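PDB 2J0W: lysine-sensitive aspartokinase 3 from Escherichia coli, which catalyses the ATP-dependent phosphorylation of L-aspartate to 4-phospho-L-aspartate, the opening step of lysine biosynthesis, and is feedback-inhibited by lysine. Local coordinates for residues 221-229 / 283-291; 246-254 / 387-395. All blocks are in the same frame, centred on the assembly; numbering follows the deposited sequence.

Contact 1 (221-229 / 283-291); sequences TDVPGIYTT and RAGGTLVCN. With ADP (adenosine-5'-diphosphate), chain D.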
loop_
_atom_site.group_PDB
_atom_site.type_symbol
_atom_site.label_atom_id
_atom_site.label_comp_id
_atom_site.label_asym_id
_atom_site.label_seq_id
_atom_site.Cartn_x
_atom_site.Cartn_y
_atom_site.Cartn_z
ATOM N N THR A 221 -25.704 4.660 -24.410
ATOM C CA THR A 221 -26.152 5.241 -23.154
ATOM C C THR A 221 -26.866 6.578 -23.328
ATOM O O THR A 221 -27.438 6.832 -24.382
ATOM C CB THR A 221 -24.964 5.395 -22.176
ATOM O OG1 THR A 221 -25.402 6.056 -20.983
ATOM C CG2 THR A 221 -23.860 6.186 -22.811
ATOM N N ASP A 222 -26.836 7.419 -22.294
ATOM C CA ASP A 222 -27.494 8.723 -22.320
ATOM C C ASP A 222 -26.473 9.868 -22.382
ATOM O O ASP A 222 -26.760 11.012 -22.010
ATOM C CB ASP A 222 -28.380 8.878 -21.079
ATOM C CG ASP A 222 -27.581 9.027 -19.795
ATOM O OD1 ASP A 222 -26.345 8.890 -19.840
ATOM O OD2 ASP A 222 -28.187 9.284 -18.733
ATOM N N VAL A 223 -25.274 9.541 -22.855
ATOM C CA VAL A 223 -24.180 10.499 -22.986
ATOM C C VAL A 223 -23.327 10.045 -24.161
ATOM O O VAL A 223 -22.910 8.897 -24.214
ATOM C CB VAL A 223 -23.326 10.535 -21.713
ATOM C CG1 VAL A 223 -21.862 10.688 -22.073
ATOM C CG2 VAL A 223 -23.780 11.676 -20.832
ATOM N N PRO A 224 -23.041 10.951 -25.107
ATOM C CA PRO A 224 -22.246 10.671 -26.304
ATOM C C PRO A 224 -20.771 10.395 -26.075
ATOM O O PRO A 224 -19.942 11.283 -26.268
ATOM C CB PRO A 224 -22.466 11.914 -27.141
ATOM C CG PRO A 224 -22.476 12.968 -26.107
ATOM C CD PRO A 224 -23.373 12.384 -25.038
ATOM N N GLY A 225 -20.452 9.161 -25.675
ATOM C CA GLY A 225 -19.069 8.767 -25.437
ATOM C C GLY A 225 -18.568 8.821 -24.001
ATOM O O GLY A 225 -19.346 9.005 -23.065
ATOM N N ILE A 226 -17.259 8.649 -23.832
ATOM C CA ILE A 226 -16.612 8.690 -22.521
ATOM C C ILE A 226 -15.942 10.071 -22.380
ATOM O O ILE A 226 -15.145 10.470 -23.232
ATOM C CB ILE A 226 -15.530 7.569 -22.411
ATOM C CG1 ILE A 226 -16.163 6.199 -22.668
ATOM C CG2 ILE A 226 -14.876 7.580 -21.034
ATOM C CD1 ILE A 226 -15.143 5.064 -22.738
ATOM N N TYR A 227 -16.263 10.800 -21.318
ATOM C CA TYR A 227 -15.689 12.128 -21.122
ATOM C C TYR A 227 -14.497 12.139 -20.185
ATOM O O TYR A 227 -14.148 11.118 -19.616
ATOM C CB TYR A 227 -16.752 13.085 -20.588
ATOM C CG TYR A 227 -17.766 13.478 -21.627
ATOM C CD1 TYR A 227 -18.379 12.515 -22.417
ATOM C CD2 TYR A 227 -18.098 14.814 -21.838
ATOM C CE1 TYR A 227 -19.291 12.862 -23.393
ATOM C CE2 TYR A 227 -19.016 15.174 -22.816
ATOM C CZ TYR A 227 -19.607 14.189 -23.591
ATOM O OH TYR A 227 -20.511 14.520 -24.572
ATOM N N THR A 228 -13.881 13.305 -20.024
ATOM C CA THR A 228 -12.730 13.447 -19.142
ATOM C C THR A 228 -13.149 13.415 -17.674
ATOM O O THR A 228 -12.335 13.603 -16.774
ATOM C CB THR A 228 -11.979 14.762 -19.409
ATOM O OG1 THR A 228 -12.874 15.868 -19.225
ATOM C CG2 THR A 228 -11.416 14.768 -20.829
ATOM N N THR A 229 -14.434 13.193 -17.447
ATOM C CA THR A 229 -14.970 13.095 -16.101
ATOM C C THR A 229 -16.485 13.170 -16.204
ATOM O O THR A 229 -17.020 13.629 -17.208
ATOM C CB THR A 229 -14.446 14.217 -15.193
ATOM O OG1 THR A 229 -14.606 13.834 -13.824
ATOM C CG2 THR A 229 -15.202 15.484 -15.437
ATOM N N ARG A 283 -25.258 11.078 -33.723
ATOM C CA ARG A 283 -24.471 11.841 -34.678
ATOM C C ARG A 283 -23.611 12.855 -33.952
ATOM O O ARG A 283 -22.957 13.707 -34.563
ATOM C CB ARG A 283 -25.378 12.537 -35.691
ATOM C CG ARG A 283 -26.521 13.328 -35.084
ATOM C CD ARG A 283 -27.449 13.827 -36.183
ATOM N NE ARG A 283 -27.776 12.761 -37.131
ATOM C CZ ARG A 283 -28.700 12.860 -38.083
ATOM N NH1 ARG A 283 -29.398 13.980 -38.217
ATOM N NH2 ARG A 283 -28.925 11.839 -38.903
ATOM N N ALA A 284 -23.632 12.774 -32.630
ATOM C CA ALA A 284 -22.803 13.663 -31.851
ATOM C C ALA A 284 -21.477 12.924 -31.833
ATOM O O ALA A 284 -20.416 13.542 -31.776
ATOM C CB ALA A 284 -23.356 13.831 -30.441
ATOM N N GLY A 285 -21.554 11.595 -31.922
ATOM C CA GLY A 285 -20.357 10.771 -31.922
ATOM C C GLY A 285 -19.924 10.264 -30.549
ATOM O O GLY A 285 -19.924 11.000 -29.557
ATOM N N GLY A 286 -19.537 8.998 -30.487
ATOM C CA GLY A 286 -19.111 8.443 -29.218
ATOM C C GLY A 286 -17.625 8.161 -29.150
ATOM O O GLY A 286 -16.860 8.536 -30.040
ATOM N N THR A 287 -17.223 7.489 -28.078
ATOM C CA THR A 287 -15.832 7.132 -27.849
ATOM C C THR A 287 -15.602 5.677 -28.181
ATOM O O THR A 287 -16.421 4.823 -27.854
ATOM C CB THR A 287 -15.440 7.304 -26.379
ATOM O OG1 THR A 287 -15.698 8.649 -25.962
ATOM C CG2 THR A 287 -13.966 6.974 -26.190
ATOM N N LEU A 288 -14.480 5.395 -28.825
ATOM C CA LEU A 288 -14.145 4.022 -29.147
ATOM C C LEU A 288 -12.999 3.581 -28.244
ATOM O O LEU A 288 -11.993 4.277 -28.092
ATOM C CB LEU A 288 -13.745 3.885 -30.609
ATOM C CG LEU A 288 -13.308 2.456 -30.949
ATOM C CD1 LEU A 288 -14.050 1.938 -32.179
ATOM C CD2 LEU A 288 -11.802 2.443 -31.162
ATOM N N VAL A 289 -13.174 2.420 -27.631
ATOM C CA VAL A 289 -12.181 1.866 -26.728
ATOM C C VAL A 289 -11.497 0.727 -27.453
ATOM O O VAL A 289 -12.152 -0.213 -27.886
ATOM C CB VAL A 289 -12.858 1.334 -25.446
ATOM C CG1 VAL A 289 -11.828 0.710 -24.528
ATOM C CG2 VAL A 289 -13.588 2.478 -24.742
ATOM N N CYS A 290 -10.181 0.809 -27.590
ATOM C CA CYS A 290 -9.438 -0.240 -28.286
ATOM C C CYS A 290 -8.111 -0.612 -27.635
ATOM O O CYS A 290 -7.723 -0.067 -26.602
ATOM C CB CYS A 290 -9.180 0.180 -29.727
ATOM S SG CYS A 290 -8.433 1.813 -29.837
ATOM N N ASN A 291 -7.414 -1.542 -28.271
ATOM C CA ASN A 291 -6.142 -2.024 -27.767
ATOM C C ASN A 291 -5.165 -0.915 -27.382
ATOM O O ASN A 291 -4.821 -0.780 -26.207
ATOM C CB ASN A 291 -5.496 -2.951 -28.793
ATOM C CG ASN A 291 -4.502 -3.898 -28.165
ATOM O OD1 ASN A 291 -3.903 -4.730 -28.848
ATOM N ND2 ASN A 291 -4.322 -3.782 -26.852
HETATM P PB ADP D . -26.721 3.083 -18.814
HETATM O O1B ADP D . -26.687 3.473 -20.242
HETATM O O2B ADP D . -28.086 2.603 -18.385
HETATM O O3B ADP D . -25.632 2.007 -18.486
HETATM P PA ADP D . -25.680 4.707 -16.637
HETATM O O1A ADP D . -26.415 5.722 -15.843
HETATM O O2A ADP D . -25.412 3.403 -15.958
HETATM O O3A ADP D . -26.432 4.418 -17.991
HETATM O "O5'" ADP D . -24.330 5.506 -17.017
HETATM C "C5'" ADP D . -24.164 6.653 -17.910
HETATM C "C4'" ADP D . -23.694 7.813 -17.049
HETATM O "O4'" ADP D . -22.450 7.643 -16.308
HETATM C "C3'" ADP D . -23.500 9.160 -17.694
HETATM O "O3'" ADP D . -24.847 9.579 -18.009
HETATM C "C2'" ADP D . -22.812 9.913 -16.576
HETATM O "O2'" ADP D . -23.745 10.410 -15.633
HETATM C "C1'" ADP D . -21.920 8.906 -15.945
HETATM N N9 ADP D . -20.411 9.089 -16.193
HETATM C C8 ADP D . -19.534 9.064 -15.167
HETATM N N7 ADP D . -18.272 9.235 -15.502
HETATM C C5 ADP D . -18.325 9.371 -16.834
HETATM C C6 ADP D . -17.263 9.595 -17.788
HETATM N N6 ADP D . -16.015 9.682 -17.480
HETATM N N1 ADP D . -17.690 9.699 -19.125
HETATM C C2 ADP D . -19.040 9.606 -19.507
HETATM N N3 ADP D . -20.040 9.399 -18.603
HETATM C C4 ADP D . -19.648 9.292 -17.310
#
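Ile226 and Thr287 meet at the nucleotide-binding edge of the large mixed sheet of the amino acid kinase fold, where the short strand 226-227 lies beyond strand 239-244, and strand 287-290 on that strand's other side. Ile226 N donates to Thr287 OG1 at 2.6 Å, nearly straight at 165°. The hydroxyl is in turn hydrogen-bonded to Ile240 O in the intervening strand, so one threonine oxygen links strand 287-290 to both 226-227 and 239-244.

Take the isoleucine outward from its backbone. CB rests 3.7 Å from Thr287 OG1. CG1 stands anti to the carbonyl carbon (chi1 -57°), which sends it past Thr287 CB at 3.9 Å, while CG2, anti to the backbone N, goes to the adenine, 4.0 Å from ADP N1. Further out, the isoleucine side chain crosses that of Val289 at about a right angle, Ile226 CD1 lying 3.6 Å from Val289 CG2. The side chain thus touches strand 287-290 on one branch and the base on the other, and it also packs on Val276 of strand 274-278.

Just before it, Pro224 is the centre of an inverse gamma turn and packs its CB against Ala284 CB at 3.9 Å. Gly225 follows with a backbone that would press any CB against Thr287 OG1 and the preceding carbonyl, and its bare CA lets the two backbones draw close beside Gly286.

The same short strand reads the base with its main chain. Tyr227 N donates to ADP N1 at 2.8 Å, and ADP N6 returns a bond to Tyr227 O at 3.2 Å.

Contact 2 (246-254 / 387-395); sequences AEAAEMATF and ALVALIGND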
loop_
_atom_site.group_PDB
_atom_site.type_symbol
_atom_site.label_atom_id
_atom_site.label_comp_id
_atom_site.label_asym_id
_atom_site.label_seq_id
_atom_site.Cartn_x
_atom_site.Cartn_y
_atom_site.Cartn_z
ATOM N N ALA A 246 -6.625 -0.459 -20.830
ATOM C CA ALA A 246 -6.206 -0.214 -19.456
ATOM C C ALA A 246 -6.566 1.189 -18.994
ATOM O O ALA A 246 -6.958 1.377 -17.841
ATOM C CB ALA A 246 -4.711 -0.468 -19.298
ATOM N N GLU A 247 -6.444 2.173 -19.873
ATOM C CA GLU A 247 -6.797 3.523 -19.464
ATOM C C GLU A 247 -8.209 3.552 -18.927
ATOM O O GLU A 247 -8.455 3.907 -17.782
ATOM C CB GLU A 247 -6.713 4.492 -20.641
ATOM C CG GLU A 247 -5.348 5.059 -20.893
ATOM C CD GLU A 247 -5.318 5.869 -22.160
ATOM O OE1 GLU A 247 -5.208 5.264 -23.244
ATOM O OE2 GLU A 247 -5.423 7.105 -22.062
ATOM N N ALA A 248 -9.136 3.177 -19.792
ATOM C CA ALA A 248 -10.560 3.147 -19.482
ATOM C C ALA A 248 -10.887 2.135 -18.401
ATOM O O ALA A 248 -11.697 2.403 -17.512
ATOM C CB ALA A 248 -11.333 2.810 -20.736
ATOM N N ALA A 249 -10.258 0.969 -18.506
ATOM C CA ALA A 249 -10.448 -0.104 -17.550
ATOM C C ALA A 249 -10.327 0.490 -16.162
ATOM O O ALA A 249 -11.161 0.244 -15.289
ATOM C CB ALA A 249 -9.393 -1.166 -17.749
ATOM N N GLU A 250 -9.289 1.300 -15.978
ATOM C CA GLU A 250 -9.040 1.939 -14.698
ATOM C C GLU A 250 -10.015 3.076 -14.414
ATOM O O GLU A 250 -10.287 3.384 -13.247
ATOM C CB GLU A 250 -7.587 2.429 -14.620
ATOM C CG GLU A 250 -6.610 1.345 -14.152
ATOM C CD GLU A 250 -5.205 1.869 -13.851
ATOM O OE1 GLU A 250 -5.085 3.010 -13.351
ATOM O OE2 GLU A 250 -4.219 1.131 -14.096
ATOM N N MET A 251 -10.540 3.696 -15.472
ATOM C CA MET A 251 -11.517 4.776 -15.316
ATOM C C MET A 251 -12.777 4.179 -14.720
ATOM O O MET A 251 -13.337 4.710 -13.758
ATOM C CB MET A 251 -11.877 5.411 -16.663
ATOM C CG MET A 251 -10.857 6.401 -17.205
ATOM S SD MET A 251 -11.520 7.340 -18.591
ATOM C CE MET A 251 -12.577 8.555 -17.701
ATOM N N ALA A 252 -13.221 3.069 -15.298
ATOM C CA ALA A 252 -14.425 2.418 -14.817
ATOM C C ALA A 252 -14.205 1.985 -13.375
ATOM O O ALA A 252 -14.993 2.315 -12.489
ATOM C CB ALA A 252 -14.764 1.211 -15.689
ATOM N N THR A 253 -13.103 1.280 -13.150
ATOM C CA THR A 253 -12.783 0.778 -11.831
ATOM C C THR A 253 -12.796 1.831 -10.743
ATOM O O THR A 253 -13.192 1.551 -9.612
ATOM C CB THR A 253 -11.416 0.086 -11.825
ATOM O OG1 THR A 253 -11.427 -0.994 -12.767
ATOM C CG2 THR A 253 -11.107 -0.472 -10.437
ATOM N N PHE A 254 -12.380 3.046 -11.074
ATOM C CA PHE A 254 -12.343 4.100 -10.071
ATOM C C PHE A 254 -13.515 5.061 -10.055
ATOM O O PHE A 254 -13.464 6.088 -9.375
ATOM C CB PHE A 254 -11.032 4.871 -10.175
ATOM C CG PHE A 254 -9.821 4.021 -9.902
ATOM C CD1 PHE A 254 -8.763 3.974 -10.805
ATOM C CD2 PHE A 254 -9.755 3.232 -8.760
ATOM C CE1 PHE A 254 -7.660 3.148 -10.574
ATOM C CE2 PHE A 254 -8.655 2.402 -8.522
ATOM C CZ PHE A 254 -7.608 2.361 -9.432
ATOM N N ALA A 387 -14.576 9.805 -0.135
ATOM C CA ALA A 387 -14.679 9.639 -1.584
ATOM C C ALA A 387 -13.307 9.528 -2.256
ATOM O O ALA A 387 -12.383 10.282 -1.937
ATOM C CB ALA A 387 -15.458 10.811 -2.172
ATOM N N LEU A 388 -13.176 8.588 -3.188
ATOM C CA LEU A 388 -11.912 8.391 -3.898
ATOM C C LEU A 388 -11.833 9.216 -5.174
ATOM O O LEU A 388 -12.791 9.265 -5.949
ATOM C CB LEU A 388 -11.719 6.925 -4.289
ATOM C CG LEU A 388 -10.495 6.689 -5.191
ATOM C CD1 LEU A 388 -9.256 6.654 -4.335
ATOM C CD2 LEU A 388 -10.617 5.391 -5.953
ATOM N N VAL A 389 -10.687 9.858 -5.390
ATOM C CA VAL A 389 -10.466 10.636 -6.603
ATOM C C VAL A 389 -9.262 10.029 -7.328
ATOM O O VAL A 389 -8.180 9.883 -6.756
ATOM C CB VAL A 389 -10.205 12.137 -6.306
ATOM C CG1 VAL A 389 -9.796 12.856 -7.587
ATOM C CG2 VAL A 389 -11.465 12.785 -5.766
ATOM N N ALA A 390 -9.462 9.671 -8.587
ATOM C CA ALA A 390 -8.410 9.063 -9.378
ATOM C C ALA A 390 -8.055 9.864 -10.623
ATOM O O ALA A 390 -8.930 10.411 -11.281
ATOM C CB ALA A 390 -8.840 7.674 -9.787
ATOM N N LEU A 391 -6.767 9.933 -10.942
ATOM C CA LEU A 391 -6.316 10.617 -12.148
ATOM C C LEU A 391 -5.762 9.556 -13.069
ATOM O O LEU A 391 -4.827 8.842 -12.718
ATOM C CB LEU A 391 -5.206 11.613 -11.856
ATOM C CG LEU A 391 -4.474 12.019 -13.147
ATOM C CD1 LEU A 391 -5.406 12.817 -14.038
ATOM C CD2 LEU A 391 -3.241 12.834 -12.818
ATOM N N ILE A 392 -6.328 9.444 -14.252
ATOM C CA ILE A 392 -5.843 8.449 -15.175
ATOM C C ILE A 392 -5.121 9.090 -16.335
ATOM O O ILE A 392 -5.557 10.113 -16.875
ATOM C CB ILE A 392 -6.984 7.583 -15.686
ATOM C CG1 ILE A 392 -7.564 6.821 -14.502
ATOM C CG2 ILE A 392 -6.496 6.637 -16.790
ATOM C CD1 ILE A 392 -8.487 5.726 -14.892
ATOM N N GLY A 393 -4.004 8.474 -16.702
ATOM C CA GLY A 393 -3.202 8.970 -17.793
ATOM C C GLY A 393 -2.186 7.925 -18.182
ATOM O O GLY A 393 -2.468 6.722 -18.140
ATOM N N ASN A 394 -0.987 8.378 -18.531
ATOM C CA ASN A 394 0.051 7.459 -18.962
ATOM C C ASN A 394 1.439 7.875 -18.490
ATOM O O ASN A 394 1.816 9.044 -18.578
ATOM C CB ASN A 394 -0.008 7.366 -20.485
ATOM C CG ASN A 394 -1.428 7.129 -20.986
ATOM O OD1 ASN A 394 -1.926 6.004 -20.960
ATOM N ND2 ASN A 394 -2.096 8.198 -21.411
ATOM N N ASP A 395 2.188 6.908 -17.970
ATOM C CA ASP A 395 3.540 7.158 -17.479
ATOM C C ASP A 395 3.632 8.270 -16.432
ATOM O O ASP A 395 4.584 9.056 -16.425
ATOM C CB ASP A 395 4.460 7.483 -18.655
ATOM C CG ASP A 395 4.464 6.392 -19.700
ATOM O OD1 ASP A 395 5.179 6.541 -20.710
ATOM O OD2 ASP A 395 3.749 5.384 -19.511
#
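Ala249 O is gripped from opposite faces of its carbonyl plane by Thr253 N and by Thr253 OG1 (2.8 Å), in the turn of helix 246-253 from which Glu250 and Met251 meet Ile392. Ile392 CG1 stands anti to the carbonyl carbon (chi1 -64°), carrying CD1 to the helix, 3.4 Å from both Glu250 CB and Met251 CG; its shortest approaches to the helix backbone are doubtful. The helix lies on the ACT-domain sheet, nearly antiparallel to strand 387-393 at 169°, their axes 8.3 Å apart. Alternate strand residues Leu388, Ala390 and Ile392 direct their side chains at it. Just past the helix, Phe254 drops onto the first two: its CB is 3.6 Å from Ala390 CB, its CD2 3.6 Å from Leu388 CD2. Ile392 CD1 comes to the ring's edge. Glu250 OE1 also lies there, in plane, and is hydrogen-bonded to Asn426, while OE2 bonds to Ser423. At the other end Glu247 crosses Asn394 at about a right angle, carboxylate and amide planes 74° apart, with Glu247 CG 3.6 Å from Asn394 OD1. Glu247 OE2 forms a salt bridge with Arg300, and OE1 accepts from Ala244 N; an alanine here would probably leave that arginine without this counter-charge and open a gap beside Asn394. Asn394 ND2, for its part, bonds to Pro297 O.

The four segments alternate along the chain: 221-229, 246-254, 283-291, then 387-395. Contact 1 belongs to the mixed sheet of the kinase domain, whereas contact 2 joins helix 245-253, which directly follows strand 239-244 of that sheet, to the ACT-domain sheet. Their centres are 16 Å apart, yet they touch through Met251: its CE lies 3.6 Å from Tyr227 O, and the side chain also reaches ADP. On the helix face turned to strand 387-393, Glu250 and, just past the helix, Phe254 also pack on Glu346 and Ser345 of the second subunit, residues that bind the inhibitor lysine. This continuity is consistent with helix 245-253 relaying regulatory-domain changes to the nucleotide pocket.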